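PDB 4L0K: DraIII, which is a type II restriction endonuclease that recognises and cleaves DNA by phosphodiester hydrolysis, probably with a nuclease domain of the His-Me finger clan. Local coordinates for residues Q23-H28 and K140-E145; V39-T44 and G131-D136; R54-T59 and D117-L122; A79-D84 and E88-D93. One frame throughout, in Å; residues are numbered along the deposited sequence.

From the N terminus, the four contacts form a fully nested set with no crossings, a clear worked example of loops closed within loops. Contact 1 closes the outermost, bringing the loop after strand 20-21 onto helix 137-147. Inside it, contact 2 sets helix 39-44 against the loop leading into that same helix. Contact 3 then joins helices 46-57 and 112-126 near the centre of the chain, and contact 4 is innermost, tying together the two ends of the short helix 83-89. Arg120 of contact 3 reaches Gln23 and Tyr142 of contact 1. Contacts 2 and 4 lie about 37 Å apart between centres, on opposite sides of the chain's centre.

Contact 1 (Q23-H28 and K140-E145); sequences QLPLGH and KNYLEE
Tyr142 carries its ring outward from helix 137-147 with CG anti to the backbone N (chi1 174°), and this extends its hydroxyl to the backbone of Gln23. Gln23 places its own CG anti to its carbonyl carbon and bends at chi2, which brings OE1 to Arg120 NH1, the group that also meets the phenol. The motif is a loop laid against a helix: the irregular chain after strand 20-21, backbone-bonded to Cys4 and Leu33, meets a single projecting tyrosine. Tyr142 OH donates to Gln23 O over 2.7 Å. The C=O...donor angle is 141°, and the hydroxyl lies tilted 18° from the carbonyl plane. Gln23 CB flanks the same hydroxyl, 3.7 Å from Tyr142 OH. Arg120, from helix 112-126, thus links the two residues a second time. A buried phenol is thereby gripped from two partners, which should limit rotation about its C-O bond. Phe138 and Phe146 of the tyrosine's own helix meet its ring at inclined angles. At the edge of that ring, near its plane, Pro25 CD approaches Tyr142 CE1 to 4.4 Å.

Contact 2 (V39-T44 and G131-D136); sequences VSLSKT and GAPIPD
Ser40 and Asp136 make the polar half of this contact, in which helix 39-44 lies beside an extended, polyproline-II-like run through Ala132, Pro133, Ile134 and Pro135 that ends in the N-cap of helix 137-147. Ser40 OG donates to Asp136 OD2. The modelled separation of 2.4 Å between Ser40 OG and Asp136 OD2 is doubtfully short and should not be taken literally. Asp136 holds CG between its backbone N and carbonyl carbon (chi1 58°), and from there its carboxylate caps a backbone N of helix 137-147, while OD2, beside Ser40 OG, also hydrogen-bonds Thr139 OG1. The cap residue of one helix is in this way tied to the first turn of another. Lys43 NZ, 6.1 Å from Asp136 OD2 and too far for a salt bridge, may add a weak long-range attraction.

Apolar and van der Waals contacts gather round Pro133, which meets Leu41 and, one turn after Ser40, Thr44. Leu41 extends with CG anti to its backbone N, and its CD1 comes to 4.0 Å from Pro133 CG, the two side chains meeting at about a right angle. Leu41 otherwise belongs to the interior, where it packs on Ile48 and Ile52 of helix 46-57, while Tyr127 touches Ser40, Leu41, Pro133 and Pro135 and so spans both segments. The same ring carbon is approached by Thr44, whose OG1 rests 3.9 Å from Pro133 CG.

Contact 3 (R54-T59 and D117-L122); sequences RDATMT and DVARKL
No flat side chain enters the seam where Ala56 meets Val118 and Ala119; the planar groups lie outside it, each guanidinium engaged at its edge. Arg54 takes Asp55 OD1 almost in its guanidinium plane, NH1 to OD1 being 2.7 Å, and the carboxylate is approached from its syn side. On the other helix Arg120 NH2 meets Asp117 OD1, also at 2.7 Å, nearly along the C-O axis of the carboxylate, and Phe146 adds a cation-pi contact to Arg120. Both salt bridges are thus contained within their own helices.

The seam itself is apolar, with no hydrogen bond across it. Ala56 CB presses against the backbone, 3.4 Å from Ala119 N and 3.6 Å from Ala119 CB. Beside it Val118 turns CG1 anti to its backbone N (chi1 162°), which lays that methyl 3.7 Å from Ala56 CA and 3.8 Å from Ala56 CB. With only methyl groups between them, the backbones come as near as 5.0 Å from Ala56 CA to Ala119 CA. Further out, Ala56 O is hydrogen-bonded to His189 NE2, and Val118 and Leu122 pack on Val194. This is close, alanine-mediated helix-helix packing, here joining helices 46-57 and 112-126 against the hairpin 179-183/194-198, whose succession by helix 199-205 is consistent with the beta-beta-alpha unit of His-Me finger nucleases.

Contact 4 (A79-D84 and E88-D93); sequences AILDDD and EKFNLD
Glu88 N donates to Asp84 O over 2.9 Å with an N-H...acceptor angle of 150°, the helical i to i+4 bond that joins the two ends of the short helix 83-89. This is a short helix with an N-cap and a hydrophobic staple, its flanking chains folding back toward each other. Glu88 CB lies close to the same oxygen, 3.2 Å from Asp84 O.

Asp82 is the N-cap. Its OD1 accepts from Asp84 N in a weak, bent bond of 2.6 Å, and also pairs with Ile85 N, so one carboxylate oxygen serves two amides of the first turn. Just before it, Leu81 packs on Leu86, a pairing of the residues before the cap and four beyond it that meets the definition of the staple. The carboxylate of Asp83 forms salt bridges with Arg102 and Arg106 of helix 99-107, and Arg106 also hydrogen-bonds the carbonyls of Ala79 and Leu81. The start of the helix is thereby pinned to a neighbouring one.

At the far end the chain leaves helical geometry at Phe90 and doubles back, Leu92 forming a backbone hydrogen bond with Leu86. Phe90 has CG anti to its carbonyl carbon (chi1 -72°), which swings the ring back toward the residues preceding the helix; His17 meets that ring at an inclined angle. Leu81 arrives roughly at right angles to Phe90, its CD1 3.8 Å from Phe90 CE2.

Contact 1 (Q23-H28 and K140-E145)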
loop_
_atom_site.group_PDB
_atom_site.type_symbol
_atom_site.label_atom_id
_atom_site.label_comp_id
_atom_site.label_asym_id
_atom_site.label_seq_id
_atom_site.Cartn_x
_atom_site.Cartn_y
_atom_site.Cartn_z
ATOM N N GLN A 23 35.208 -5.754 1.170
ATOM C CA GLN A 23 34.873 -4.400 1.591
ATOM C C GLN A 23 35.715 -3.944 2.789
ATOM O O GLN A 23 35.449 -2.895 3.385
ATOM C CB GLN A 23 33.361 -4.262 1.850
ATOM C CG GLN A 23 32.481 -4.667 0.651
ATOM C CD GLN A 23 32.508 -3.649 -0.477
ATOM O OE1 GLN A 23 32.713 -2.461 -0.244
ATOM N NE2 GLN A 23 32.299 -4.108 -1.703
ATOM N N LEU A 24 36.727 -4.743 3.135
ATOM C CA LEU A 24 37.737 -4.353 4.125
ATOM C C LEU A 24 38.625 -3.275 3.522
ATOM O O LEU A 24 38.711 -3.169 2.291
ATOM C CB LEU A 24 38.603 -5.555 4.521
ATOM C CG LEU A 24 38.219 -6.353 5.765
ATOM C CD1 LEU A 24 37.767 -5.447 6.935
ATOM C CD2 LEU A 24 37.160 -7.375 5.428
ATOM N N PRO A 25 39.274 -2.459 4.373
ATOM C CA PRO A 25 40.248 -1.469 3.880
ATOM C C PRO A 25 41.372 -2.133 3.072
ATOM O O PRO A 25 41.746 -3.259 3.395
ATOM C CB PRO A 25 40.814 -0.863 5.171
ATOM C CG PRO A 25 39.722 -1.036 6.170
ATOM C CD PRO A 25 39.096 -2.366 5.832
ATOM N N LEU A 26 41.882 -1.443 2.053
ATOM C CA LEU A 26 42.926 -1.966 1.164
ATOM C C LEU A 26 44.096 -2.637 1.900
ATOM O O LEU A 26 44.591 -3.677 1.459
ATOM C CB LEU A 26 43.436 -0.844 0.242
ATOM C CG LEU A 26 44.366 -1.168 -0.937
ATOM C CD1 LEU A 26 43.774 -2.230 -1.871
ATOM C CD2 LEU A 26 44.679 0.111 -1.703
ATOM N N GLY A 27 44.515 -2.048 3.022
ATOM C CA GLY A 27 45.574 -2.611 3.855
ATOM C C GLY A 27 45.339 -4.071 4.214
ATOM O O GLY A 27 45.930 -4.960 3.596
ATOM N N HIS A 28 44.532 -4.301 5.254
ATOM C CA HIS A 28 43.744 -5.525 5.376
ATOM C C HIS A 28 44.460 -6.745 5.961
ATOM O O HIS A 28 45.010 -7.570 5.233
ATOM C CB HIS A 28 43.185 -5.823 3.997
ATOM C CG HIS A 28 42.242 -6.981 3.927
ATOM N ND1 HIS A 28 42.139 -7.959 4.891
ATOM C CD2 HIS A 28 41.381 -7.318 2.952
ATOM C CE1 HIS A 28 41.246 -8.855 4.507
ATOM N NE2 HIS A 28 40.776 -8.491 3.331
ATOM N N LYS A 140 32.620 0.865 14.071
ATOM C CA LYS A 140 32.426 2.287 14.328
ATOM C C LYS A 140 33.279 3.167 13.416
ATOM O O LYS A 140 32.751 4.054 12.739
ATOM C CB LYS A 140 32.728 2.615 15.790
ATOM C CG LYS A 140 32.648 4.101 16.114
ATOM C CD LYS A 140 32.548 4.333 17.617
ATOM C CE LYS A 140 32.216 5.785 17.945
ATOM N NZ LYS A 140 33.305 6.717 17.552
ATOM N N ASN A 141 34.590 2.919 13.391
ATOM C CA ASN A 141 35.494 3.793 12.647
ATOM C C ASN A 141 35.319 3.669 11.149
ATOM O O ASN A 141 35.349 4.667 10.416
ATOM C CB ASN A 141 36.946 3.554 13.059
ATOM C CG ASN A 141 37.195 3.956 14.497
ATOM O OD1 ASN A 141 36.677 4.978 14.965
ATOM N ND2 ASN A 141 37.948 3.137 15.219
ATOM N N TYR A 142 35.123 2.433 10.709
ATOM C CA TYR A 142 34.888 2.134 9.306
ATOM C C TYR A 142 33.632 2.858 8.780
ATOM O O TYR A 142 33.686 3.566 7.764
ATOM C CB TYR A 142 34.743 0.625 9.157
ATOM C CG TYR A 142 34.362 0.142 7.780
ATOM C CD1 TYR A 142 35.337 -0.282 6.883
ATOM C CD2 TYR A 142 33.024 0.061 7.391
ATOM C CE1 TYR A 142 34.996 -0.748 5.636
ATOM C CE2 TYR A 142 32.673 -0.402 6.141
ATOM C CZ TYR A 142 33.666 -0.809 5.270
ATOM O OH TYR A 142 33.325 -1.274 4.028
ATOM N N LEU A 143 32.506 2.681 9.472
ATOM C CA LEU A 143 31.253 3.324 9.055
ATOM C C LEU A 143 31.296 4.848 9.203
ATOM O O LEU A 143 30.829 5.573 8.318
ATOM C CB LEU A 143 30.051 2.726 9.805
ATOM C CG LEU A 143 29.819 1.257 9.432
ATOM C CD1 LEU A 143 28.805 0.602 10.341
ATOM C CD2 LEU A 143 29.403 1.123 7.960
ATOM N N GLU A 144 31.866 5.326 10.310
ATOM C CA GLU A 144 32.017 6.764 10.543
ATOM C C GLU A 144 32.870 7.430 9.476
ATOM O O GLU A 144 32.645 8.586 9.118
ATOM C CB GLU A 144 32.582 7.048 11.930
ATOM C CG GLU A 144 31.510 7.080 13.012
ATOM C CD GLU A 144 32.067 7.438 14.368
ATOM O OE1 GLU A 144 31.269 7.738 15.289
ATOM O OE2 GLU A 144 33.312 7.416 14.502
ATOM N N GLU A 145 33.835 6.685 8.951
ATOM C CA GLU A 145 34.662 7.184 7.862
ATOM C C GLU A 145 33.810 7.473 6.628
ATOM O O GLU A 145 34.080 8.417 5.882
ATOM C CB GLU A 145 35.751 6.175 7.524
ATOM C CG GLU A 145 36.433 6.437 6.204
ATOM C CD GLU A 145 37.929 6.600 6.346
ATOM O OE1 GLU A 145 38.406 6.723 7.495
ATOM O OE2 GLU A 145 38.624 6.603 5.308
#

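Contact 2 (V39-T44 and G131-D136)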
loop_
_atom_site.group_PDB
_atom_site.type_symbol
_atom_site.label_atom_id
_atom_site.label_comp_id
_atom_site.label_asym_id
_atom_site.label_seq_id
_atom_site.Cartn_x
_atom_site.Cartn_y
_atom_site.Cartn_z
ATOM N N VAL A 39 29.701 -7.851 10.870
ATOM C CA VAL A 39 30.077 -9.012 11.684
ATOM C C VAL A 39 29.507 -8.930 13.108
ATOM O O VAL A 39 28.727 -9.790 13.520
ATOM C CB VAL A 39 31.618 -9.285 11.686
ATOM C CG1 VAL A 39 31.970 -10.351 12.710
ATOM C CG2 VAL A 39 32.088 -9.716 10.300
ATOM N N SER A 40 29.846 -7.872 13.832
ATOM C CA SER A 40 29.298 -7.666 15.175
ATOM C C SER A 40 27.773 -7.695 15.187
ATOM O O SER A 40 27.169 -8.335 16.065
ATOM C CB SER A 40 29.798 -6.358 15.776
ATOM O OG SER A 40 31.210 -6.351 15.857
ATOM N N LEU A 41 27.144 -7.047 14.207
ATOM C CA LEU A 41 25.686 -7.009 14.222
ATOM C C LEU A 41 25.129 -8.430 14.046
ATOM O O LEU A 41 24.172 -8.815 14.738
ATOM C CB LEU A 41 25.120 -6.033 13.183
ATOM C CG LEU A 41 23.662 -5.614 13.435
ATOM C CD1 LEU A 41 23.539 -4.922 14.793
ATOM C CD2 LEU A 41 23.180 -4.710 12.331
ATOM N N SER A 42 25.778 -9.217 13.176
ATOM C CA SER A 42 25.400 -10.623 12.975
ATOM C C SER A 42 25.554 -11.407 14.265
ATOM O O SER A 42 24.811 -12.348 14.542
ATOM C CB SER A 42 26.274 -11.289 11.911
ATOM O OG SER A 42 25.761 -11.085 10.611
ATOM N N LYS A 43 26.536 -11.018 15.059
ATOM C CA LYS A 43 26.756 -11.695 16.318
ATOM C C LYS A 43 25.659 -11.292 17.313
ATOM O O LYS A 43 25.166 -12.144 18.052
ATOM C CB LYS A 43 28.166 -11.393 16.851
ATOM C CG LYS A 43 28.562 -12.191 18.061
ATOM C CD LYS A 43 29.309 -11.322 19.064
ATOM C CE LYS A 43 30.496 -10.619 18.436
ATOM N NZ LYS A 43 30.677 -9.268 19.023
ATOM N N THR A 44 25.242 -10.016 17.297
ATOM C CA THR A 44 24.285 -9.529 18.302
ATOM C C THR A 44 22.813 -9.584 17.880
ATOM O O THR A 44 21.927 -9.798 18.718
ATOM C CB THR A 44 24.572 -8.080 18.722
ATOM O OG1 THR A 44 24.474 -7.223 17.571
ATOM C CG2 THR A 44 25.957 -7.968 19.361
ATOM N N GLY A 131 18.509 2.040 21.809
ATOM C CA GLY A 131 18.592 0.672 22.290
ATOM C C GLY A 131 19.604 -0.181 21.526
ATOM O O GLY A 131 19.769 -1.365 21.816
ATOM N N ALA A 132 20.284 0.411 20.548
ATOM C CA ALA A 132 21.192 -0.355 19.698
ATOM C C ALA A 132 22.360 -0.918 20.497
ATOM O O ALA A 132 22.722 -0.379 21.547
ATOM C CB ALA A 132 21.703 0.514 18.578
ATOM N N PRO A 133 22.960 -2.012 20.005
ATOM C CA PRO A 133 24.178 -2.488 20.659
ATOM C C PRO A 133 25.271 -1.454 20.459
ATOM O O PRO A 133 25.182 -0.649 19.521
ATOM C CB PRO A 133 24.518 -3.752 19.861
ATOM C CG PRO A 133 23.972 -3.480 18.498
ATOM C CD PRO A 133 22.672 -2.772 18.775
ATOM N N ILE A 134 26.280 -1.459 21.320
ATOM C CA ILE A 134 27.459 -0.655 21.048
ATOM C C ILE A 134 28.327 -1.396 20.013
ATOM O O ILE A 134 28.582 -2.596 20.129
ATOM C CB ILE A 134 28.221 -0.263 22.351
ATOM C CG1 ILE A 134 27.509 0.899 23.054
ATOM C CG2 ILE A 134 29.647 0.187 22.057
ATOM C CD1 ILE A 134 26.197 0.565 23.720
ATOM N N PRO A 135 28.720 -0.684 18.961
ATOM C CA PRO A 135 29.586 -1.240 17.930
ATOM C C PRO A 135 31.044 -1.273 18.385
ATOM O O PRO A 135 31.462 -0.395 19.139
ATOM C CB PRO A 135 29.427 -0.244 16.791
ATOM C CG PRO A 135 29.163 1.041 17.472
ATOM C CD PRO A 135 28.283 0.684 18.633
ATOM N N ASP A 136 31.790 -2.278 17.931
ATOM C CA ASP A 136 33.223 -2.380 18.193
ATOM C C ASP A 136 33.958 -1.277 17.441
ATOM O O ASP A 136 33.369 -0.617 16.583
ATOM C CB ASP A 136 33.743 -3.750 17.748
ATOM C CG ASP A 136 33.486 -4.014 16.278
ATOM O OD1 ASP A 136 34.450 -3.983 15.481
ATOM O OD2 ASP A 136 32.313 -4.234 15.916
#

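Contact 3 (R54-T59 and D117-L122)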
loop_
_atom_site.group_PDB
_atom_site.type_symbol
_atom_site.label_atom_id
_atom_site.label_comp_id
_atom_site.label_asym_id
_atom_site.label_seq_id
_atom_site.Cartn_x
_atom_site.Cartn_y
_atom_site.Cartn_z
ATOM N N ARG A 54 19.582 -8.343 2.943
ATOM C CA ARG A 54 18.458 -8.560 2.007
ATOM C C ARG A 54 17.892 -7.272 1.385
ATOM O O ARG A 54 17.743 -7.181 0.168
ATOM C CB ARG A 54 17.341 -9.356 2.689
ATOM C CG ARG A 54 16.083 -9.572 1.846
ATOM C CD ARG A 54 14.916 -8.712 2.351
ATOM N NE ARG A 54 14.173 -9.375 3.416
ATOM C CZ ARG A 54 13.451 -8.757 4.353
ATOM N NH1 ARG A 54 13.359 -7.426 4.408
ATOM N NH2 ARG A 54 12.823 -9.491 5.257
ATOM N N ASP A 55 17.574 -6.281 2.217
ATOM C CA ASP A 55 17.030 -5.018 1.712
ATOM C C ASP A 55 18.043 -4.281 0.851
ATOM O O ASP A 55 17.671 -3.606 -0.090
ATOM C CB ASP A 55 16.559 -4.097 2.850
ATOM C CG ASP A 55 15.324 -4.611 3.535
ATOM O OD1 ASP A 55 14.779 -5.629 3.056
ATOM O OD2 ASP A 55 14.879 -3.985 4.528
ATOM N N ALA A 56 19.326 -4.420 1.170
ATOM C CA ALA A 56 20.361 -3.759 0.380
ATOM C C ALA A 56 20.578 -4.416 -0.979
ATOM O O ALA A 56 20.853 -3.731 -1.969
ATOM C CB ALA A 56 21.659 -3.712 1.140
ATOM N N THR A 57 20.414 -5.740 -1.014
ATOM C CA THR A 57 20.928 -6.602 -2.090
ATOM C C THR A 57 19.843 -7.231 -2.982
ATOM O O THR A 57 20.067 -7.505 -4.159
ATOM C CB THR A 57 21.808 -7.723 -1.460
ATOM O OG1 THR A 57 23.069 -7.168 -1.063
ATOM C CG2 THR A 57 22.058 -8.854 -2.420
ATOM N N MET A 58 18.655 -7.426 -2.426
ATOM C CA MET A 58 17.644 -8.255 -3.072
ATOM C C MET A 58 16.388 -7.511 -3.533
ATOM O O MET A 58 16.110 -6.382 -3.123
ATOM C CB MET A 58 17.264 -9.423 -2.150
ATOM C CG MET A 58 18.474 -10.200 -1.627
ATOM S SD MET A 58 19.226 -11.188 -2.945
ATOM C CE MET A 58 17.737 -12.035 -3.509
ATOM N N THR A 59 15.630 -8.180 -4.391
ATOM C CA THR A 59 14.438 -7.621 -4.999
ATOM C C THR A 59 13.237 -7.742 -4.070
ATOM O O THR A 59 12.416 -6.835 -3.999
ATOM C CB THR A 59 14.137 -8.344 -6.324
ATOM O OG1 THR A 59 15.208 -8.108 -7.247
ATOM C CG2 THR A 59 12.828 -7.859 -6.931
ATOM N N ASP A 117 26.897 -0.102 -0.807
ATOM C CA ASP A 117 26.759 1.234 -0.200
ATOM C C ASP A 117 25.529 1.355 0.716
ATOM O O ASP A 117 25.646 1.770 1.875
ATOM C CB ASP A 117 26.679 2.324 -1.275
ATOM C CG ASP A 117 28.002 2.574 -1.956
ATOM O OD1 ASP A 117 29.042 2.164 -1.394
ATOM O OD2 ASP A 117 28.008 3.188 -3.049
ATOM N N VAL A 118 24.366 0.988 0.171
ATOM C CA VAL A 118 23.107 0.934 0.910
ATOM C C VAL A 118 23.226 0.073 2.174
ATOM O O VAL A 118 22.827 0.514 3.265
ATOM C CB VAL A 118 21.949 0.418 0.008
ATOM C CG1 VAL A 118 20.758 -0.074 0.846
ATOM C CG2 VAL A 118 21.524 1.503 -1.015
ATOM N N ALA A 119 23.775 -1.143 2.033
ATOM C CA ALA A 119 24.065 -1.972 3.211
ATOM C C ALA A 119 24.887 -1.211 4.278
ATOM O O ALA A 119 24.597 -1.284 5.493
ATOM C CB ALA A 119 24.773 -3.262 2.804
ATOM N N ARG A 120 25.899 -0.474 3.825
ATOM C CA ARG A 120 26.750 0.250 4.777
ATOM C C ARG A 120 25.965 1.357 5.503
ATOM O O ARG A 120 26.081 1.537 6.721
ATOM C CB ARG A 120 27.977 0.836 4.077
ATOM C CG ARG A 120 29.274 0.058 4.280
ATOM C CD ARG A 120 30.451 0.796 3.630
ATOM N NE ARG A 120 30.242 0.965 2.195
ATOM C CZ ARG A 120 30.874 0.261 1.261
ATOM N NH1 ARG A 120 31.774 -0.657 1.606
ATOM N NH2 ARG A 120 30.611 0.477 -0.019
ATOM N N LYS A 121 25.145 2.071 4.740
ATOM C CA LYS A 121 24.374 3.187 5.267
ATOM C C LYS A 121 23.419 2.705 6.332
ATOM O O LYS A 121 23.331 3.276 7.408
ATOM C CB LYS A 121 23.581 3.853 4.149
ATOM C CG LYS A 121 22.652 4.947 4.642
ATOM C CD LYS A 121 23.417 6.111 5.274
ATOM C CE LYS A 121 22.456 7.189 5.743
ATOM N NZ LYS A 121 21.611 7.709 4.625
ATOM N N LEU A 122 22.710 1.635 6.005
ATOM C CA LEU A 122 21.709 1.056 6.875
ATOM C C LEU A 122 22.324 0.506 8.162
ATOM O O LEU A 122 21.706 0.593 9.231
ATOM C CB LEU A 122 20.972 -0.047 6.112
ATOM C CG LEU A 122 19.583 0.256 5.561
ATOM C CD1 LEU A 122 19.280 1.747 5.483
ATOM C CD2 LEU A 122 19.387 -0.406 4.219
#

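Contact 4 (A79-D84 and E88-D93)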
loop_
_atom_site.group_PDB
_atom_site.type_symbol
_atom_site.label_atom_id
_atom_site.label_comp_id
_atom_site.label_asym_id
_atom_site.label_seq_id
_atom_site.Cartn_x
_atom_site.Cartn_y
_atom_site.Cartn_z
ATOM N N ALA A 79 19.068 -8.083 -11.426
ATOM C CA ALA A 79 17.869 -7.496 -12.034
ATOM C C ALA A 79 18.199 -6.324 -12.964
ATOM O O ALA A 79 17.329 -5.835 -13.678
ATOM C CB ALA A 79 16.897 -7.049 -10.958
ATOM N N ILE A 80 19.460 -5.893 -12.949
ATOM C CA ILE A 80 19.951 -4.842 -13.837
ATOM C C ILE A 80 20.539 -5.399 -15.144
ATOM O O ILE A 80 20.681 -4.670 -16.124
ATOM C CB ILE A 80 21.020 -3.983 -13.119
ATOM C CG1 ILE A 80 21.107 -2.578 -13.722
ATOM C CG2 ILE A 80 22.371 -4.699 -13.101
ATOM C CD1 ILE A 80 22.081 -1.667 -12.999
ATOM N N LEU A 81 20.872 -6.687 -15.159
ATOM C CA LEU A 81 21.474 -7.314 -16.342
ATOM C C LEU A 81 20.467 -7.487 -17.481
ATOM O O LEU A 81 19.274 -7.717 -17.242
ATOM C CB LEU A 81 22.103 -8.650 -15.961
ATOM C CG LEU A 81 23.171 -8.515 -14.872
ATOM C CD1 LEU A 81 23.615 -9.873 -14.335
ATOM C CD2 LEU A 81 24.375 -7.729 -15.373
ATOM N N ASP A 82 20.942 -7.348 -18.719
ATOM C CA ASP A 82 20.067 -7.454 -19.896
ATOM C C ASP A 82 19.570 -8.888 -20.100
ATOM O O ASP A 82 20.204 -9.830 -19.616
ATOM C CB ASP A 82 20.763 -6.946 -21.169
ATOM C CG ASP A 82 21.791 -7.924 -21.710
ATOM O OD1 ASP A 82 21.394 -9.012 -22.188
ATOM O OD2 ASP A 82 22.999 -7.594 -21.678
ATOM N N ASP A 83 18.450 -9.032 -20.815
ATOM C CA ASP A 83 17.844 -10.337 -21.111
ATOM C C ASP A 83 18.810 -11.431 -21.634
ATOM O O ASP A 83 18.678 -12.594 -21.253
ATOM C CB ASP A 83 16.673 -10.180 -22.087
ATOM C CG ASP A 83 15.523 -9.371 -21.506
ATOM O OD1 ASP A 83 14.610 -8.987 -22.271
ATOM O OD2 ASP A 83 15.528 -9.111 -20.284
ATOM N N ASP A 84 19.775 -11.075 -22.487
ATOM C CA ASP A 84 20.676 -12.084 -23.067
ATOM C C ASP A 84 21.570 -12.687 -21.998
ATOM O O ASP A 84 21.829 -13.896 -22.001
ATOM C CB ASP A 84 21.562 -11.504 -24.180
ATOM C CG ASP A 84 20.786 -10.662 -25.179
ATOM O OD1 ASP A 84 19.707 -11.117 -25.614
ATOM O OD2 ASP A 84 21.251 -9.540 -25.518
ATOM N N GLU A 88 21.455 -16.522 -20.741
ATOM C CA GLU A 88 22.634 -17.336 -21.006
ATOM C C GLU A 88 23.422 -17.713 -19.753
ATOM O O GLU A 88 23.955 -18.822 -19.668
ATOM C CB GLU A 88 23.548 -16.643 -22.020
ATOM C CG GLU A 88 24.604 -17.546 -22.620
ATOM C CD GLU A 88 26.007 -17.113 -22.249
ATOM O OE1 GLU A 88 26.978 -17.756 -22.709
ATOM O OE2 GLU A 88 26.137 -16.122 -21.495
ATOM N N LYS A 89 23.498 -16.803 -18.785
ATOM C CA LYS A 89 24.391 -17.003 -17.641
ATOM C C LYS A 89 23.675 -17.350 -16.334
ATOM O O LYS A 89 24.317 -17.736 -15.360
ATOM C CB LYS A 89 25.313 -15.787 -17.452
ATOM N N PHE A 90 22.353 -17.216 -16.319
ATOM C CA PHE A 90 21.568 -17.418 -15.102
ATOM C C PHE A 90 20.339 -18.262 -15.400
ATOM O O PHE A 90 19.612 -18.657 -14.488
ATOM C CB PHE A 90 21.120 -16.074 -14.497
ATOM C CG PHE A 90 22.230 -15.299 -13.850
ATOM C CD1 PHE A 90 22.597 -15.550 -12.540
ATOM C CD2 PHE A 90 22.913 -14.323 -14.552
ATOM C CE1 PHE A 90 23.635 -14.849 -11.941
ATOM C CE2 PHE A 90 23.950 -13.614 -13.960
ATOM C CZ PHE A 90 24.310 -13.877 -12.652
ATOM N N ASN A 91 20.123 -18.535 -16.683
ATOM C CA ASN A 91 18.933 -19.241 -17.151
ATOM C C ASN A 91 17.649 -18.609 -16.649
ATOM O O ASN A 91 16.921 -19.194 -15.852
ATOM C CB ASN A 91 18.995 -20.726 -16.799
ATOM C CG ASN A 91 19.944 -21.489 -17.698
ATOM O OD1 ASN A 91 19.911 -21.339 -18.922
ATOM N ND2 ASN A 91 20.810 -22.297 -17.099
ATOM N N LEU A 92 17.399 -17.400 -17.128
ATOM C CA LEU A 92 16.199 -16.650 -16.816
ATOM C C LEU A 92 15.652 -16.167 -18.149
ATOM O O LEU A 92 16.256 -15.311 -18.804
ATOM C CB LEU A 92 16.566 -15.439 -15.952
ATOM C CG LEU A 92 15.646 -14.932 -14.836
ATOM C CD1 LEU A 92 14.182 -15.195 -15.167
ATOM C CD2 LEU A 92 16.052 -15.543 -13.500
ATOM N N ASP A 93 14.533 -16.730 -18.581
ATOM C CA ASP A 93 13.931 -16.275 -19.828
ATOM C C ASP A 93 12.913 -15.176 -19.540
ATOM O O ASP A 93 11.738 -15.450 -19.276
ATOM C CB ASP A 93 13.304 -17.439 -20.605
ATOM C CG ASP A 93 12.525 -16.978 -21.831
ATOM O OD1 ASP A 93 12.800 -15.873 -22.355
ATOM O OD2 ASP A 93 11.628 -17.727 -22.270
#